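Local coordinates for glycerate dehydrogenase (PDB 6P2I), which reduces acyclic imino acids to amino acids, probably with NADPH as the hydride donor, and binds D-arginine in its active site, at residues Y5-T10 / V50-I55. Sequence-based numbering, arbitrary orientation.
With DAR (D-arginine), chain D.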
loop_
_atom_site.group_PDB
_atom_site.type_symbol
_atom_site.label_atom_id
_atom_site.label_comp_id
_atom_site.label_asym_id
_atom_site.label_seq_id
_atom_site.Cartn_x
_atom_site.Cartn_y
_atom_site.Cartn_z
ATOM N N TYR A 5 12.911 -25.877 -21.821
ATOM C CA TYR A 5 12.923 -24.560 -21.187
ATOM C C TYR A 5 14.298 -23.980 -21.509
ATOM O O TYR A 5 15.316 -24.416 -20.959
ATOM C CB TYR A 5 12.661 -24.702 -19.691
ATOM C CG TYR A 5 12.094 -23.484 -18.963
ATOM C CD1 TYR A 5 12.725 -22.249 -19.028
ATOM C CD2 TYR A 5 10.947 -23.588 -18.191
ATOM C CE1 TYR A 5 12.225 -21.130 -18.339
ATOM C CE2 TYR A 5 10.433 -22.478 -17.504
ATOM C CZ TYR A 5 11.079 -21.257 -17.586
ATOM O OH TYR A 5 10.584 -20.164 -16.899
ATOM N N ILE A 6 14.347 -23.028 -22.447
ATOM C CA ILE A 6 15.625 -22.683 -23.073
ATOM C C ILE A 6 16.485 -21.726 -22.266
ATOM O O ILE A 6 17.646 -21.513 -22.631
ATOM C CB ILE A 6 15.430 -22.084 -24.479
ATOM C CG1 ILE A 6 14.811 -20.685 -24.400
ATOM C CG2 ILE A 6 14.632 -23.044 -25.364
ATOM C CD1 ILE A 6 14.869 -19.929 -25.740
ATOM N N ASP A 7 15.968 -21.133 -21.186
ATOM C CA ASP A 7 16.773 -20.213 -20.393
ATOM C C ASP A 7 16.343 -20.315 -18.932
ATOM O O ASP A 7 15.390 -21.015 -18.595
ATOM C CB ASP A 7 16.706 -18.764 -20.930
ATOM C CG ASP A 7 15.274 -18.269 -21.185
ATOM O OD1 ASP A 7 14.317 -18.874 -20.673
ATOM O OD2 ASP A 7 15.119 -17.268 -21.927
ATOM N N LYS A 8 17.090 -19.636 -18.055
ATOM C CA LYS A 8 17.063 -19.901 -16.614
ATOM C C LYS A 8 15.704 -19.621 -15.986
ATOM O O LYS A 8 15.274 -18.461 -15.923
ATOM C CB LYS A 8 18.136 -19.064 -15.911
ATOM C CG LYS A 8 18.297 -19.345 -14.432
ATOM C CD LYS A 8 19.571 -18.702 -13.899
ATOM C CE LYS A 8 19.407 -17.200 -13.713
ATOM N NZ LYS A 8 19.009 -16.822 -12.323
ATOM N N PRO A 9 14.999 -20.639 -15.499
ATOM C CA PRO A 9 13.682 -20.383 -14.907
ATOM C C PRO A 9 13.818 -19.680 -13.569
ATOM O O PRO A 9 14.680 -20.018 -12.751
ATOM C CB PRO A 9 13.070 -21.779 -14.733
ATOM C CG PRO A 9 13.966 -22.719 -15.527
ATOM C CD PRO A 9 15.320 -22.077 -15.561
ATOM N N THR A 10 12.950 -18.695 -13.349
ATOM C CA THR A 10 12.826 -18.148 -12.004
ATOM C C THR A 10 12.310 -19.208 -11.050
ATOM O O THR A 10 12.818 -19.356 -9.928
ATOM C CB THR A 10 11.890 -16.953 -12.008
ATOM O OG1 THR A 10 12.525 -15.864 -12.682
ATOM C CG2 THR A 10 11.553 -16.557 -10.558
ATOM N N VAL A 50 10.203 -20.162 -22.948
ATOM C CA VAL A 50 11.173 -19.078 -22.887
ATOM C C VAL A 50 10.759 -18.092 -21.801
ATOM O O VAL A 50 9.564 -17.846 -21.590
ATOM C CB VAL A 50 11.316 -18.384 -24.259
ATOM C CG1 VAL A 50 9.991 -17.745 -24.690
ATOM C CG2 VAL A 50 12.440 -17.364 -24.232
ATOM N N GLU A 51 11.750 -17.550 -21.093
ATOM C CA GLU A 51 11.500 -16.555 -20.045
ATOM C C GLU A 51 12.218 -15.235 -20.272
ATOM O O GLU A 51 11.674 -14.170 -19.938
ATOM C CB GLU A 51 11.905 -17.108 -18.670
ATOM C CG GLU A 51 11.719 -16.070 -17.549
ATOM C CD GLU A 51 11.762 -16.638 -16.149
ATOM O OE1 GLU A 51 11.778 -15.826 -15.195
ATOM O OE2 GLU A 51 11.770 -17.871 -15.988
ATOM N N TRP A 52 13.427 -15.268 -20.843
ATOM C CA TRP A 52 14.298 -14.101 -20.889
ATOM C C TRP A 52 14.780 -13.734 -22.277
ATOM O O TRP A 52 15.186 -12.586 -22.485
ATOM C CB TRP A 52 15.556 -14.329 -20.036
ATOM C CG TRP A 52 15.294 -14.711 -18.622
ATOM C CD1 TRP A 52 15.258 -15.976 -18.095
ATOM C CD2 TRP A 52 15.031 -13.816 -17.540
ATOM N NE1 TRP A 52 14.999 -15.911 -16.744
ATOM C CE2 TRP A 52 14.849 -14.596 -16.383
ATOM C CE3 TRP A 52 14.927 -12.421 -17.442
ATOM C CZ2 TRP A 52 14.566 -14.031 -15.134
ATOM C CZ3 TRP A 52 14.654 -11.858 -16.204
ATOM C CH2 TRP A 52 14.482 -12.663 -15.065
ATOM N N THR A 53 14.792 -14.665 -23.217
ATOM C CA THR A 53 15.596 -14.516 -24.415
ATOM C C THR A 53 14.783 -13.905 -25.540
ATOM O O THR A 53 13.718 -14.418 -25.894
ATOM C CB THR A 53 16.154 -15.877 -24.830
ATOM O OG1 THR A 53 16.936 -16.385 -23.747
ATOM C CG2 THR A 53 17.009 -15.771 -26.088
ATOM N N SER A 54 15.306 -12.825 -26.114
ATOM C CA SER A 54 14.702 -12.248 -27.304
ATOM C C SER A 54 14.780 -13.233 -28.459
ATOM O O SER A 54 15.821 -13.854 -28.696
ATOM C CB SER A 54 15.408 -10.948 -27.673
ATOM O OG SER A 54 15.057 -9.930 -26.754
ATOM N N ILE A 55 13.678 -13.376 -29.183
ATOM C CA ILE A 55 13.620 -14.248 -30.351
ATOM C C ILE A 55 13.201 -13.372 -31.523
ATOM O O ILE A 55 12.032 -12.986 -31.648
ATOM C CB ILE A 55 12.676 -15.440 -30.151
ATOM C CG1 ILE A 55 13.192 -16.305 -28.997
ATOM C CG2 ILE A 55 12.572 -16.249 -31.435
ATOM C CD1 ILE A 55 12.306 -17.486 -28.617
HETATM N N DAR D . 7.030 -9.265 -17.506
HETATM C CA DAR D . 6.026 -9.892 -16.647
HETATM C CB DAR D . 6.673 -10.624 -15.462
HETATM C CG DAR D . 7.583 -11.784 -15.881
HETATM C CD DAR D . 7.865 -12.730 -14.718
HETATM N NE DAR D . 8.626 -13.935 -15.049
HETATM C CZ DAR D . 8.107 -15.151 -14.850
HETATM N NH1 DAR D . 6.781 -15.318 -14.798
HETATM N NH2 DAR D . 8.897 -16.215 -14.705
HETATM C C DAR D . 5.111 -10.788 -17.462
HETATM O O DAR D . 4.570 -11.804 -16.982
HETATM O OXT DAR D . 4.905 -10.468 -18.632
#
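The indole of Trp-52 presents its edge to segment 5-10: NE1 of Trp-52 donates to Lys-8 O at 2.7 Å; the donor lies in the carbonyl plane and the oxygen 6° out of the indole plane. CG of the adjacent Glu-51 lies over one indole face, and His-130 of the second subunit also packs against Trp-52. The Tyr-5 ring carries Pro-9 CG over the centre of one face, and at its edge Tyr-5 OH donates to Glu-51 OE2 (2.7 Å). Ring and carboxylate are turned 58° apart. Thr-10 N reaches Glu-51 OE2 at 3.0 Å from the opposite face of the carboxylate plane, and Thr-10 OG1 donates to OE1. With CG anti to the backbone N (chi1 177°) and the chain extended beyond, Glu-51 joins the D-arginine pocket, ligand NH2 bonding Glu-51 OE1 at 2.9 Å, nearly straight. Shortening Glu-51 to an alanine would probably leave the ligand guanidinium without its carboxylate mate, and Tyr-5 OH, Thr-10 N and Thr-10 OG1 without their acceptor. Asp-7 ties down the backbone of 51-52 and the Thr-53 hydroxyl: Asp-7 OD1 takes Glu-51 N through its syn lone pair (2.9 Å), whereas OD2 accepts Trp-52 N from above the carboxylate plane and Thr-53 OG1 on the anti side. Both loops leave the C-terminal ends of neighbouring parallel strands 2-5 and 47-50, consistent with the substrate-binding domain of D-2-hydroxyacid dehydrogenases; helix 35-43 packs against Ile-6 and Thr-53.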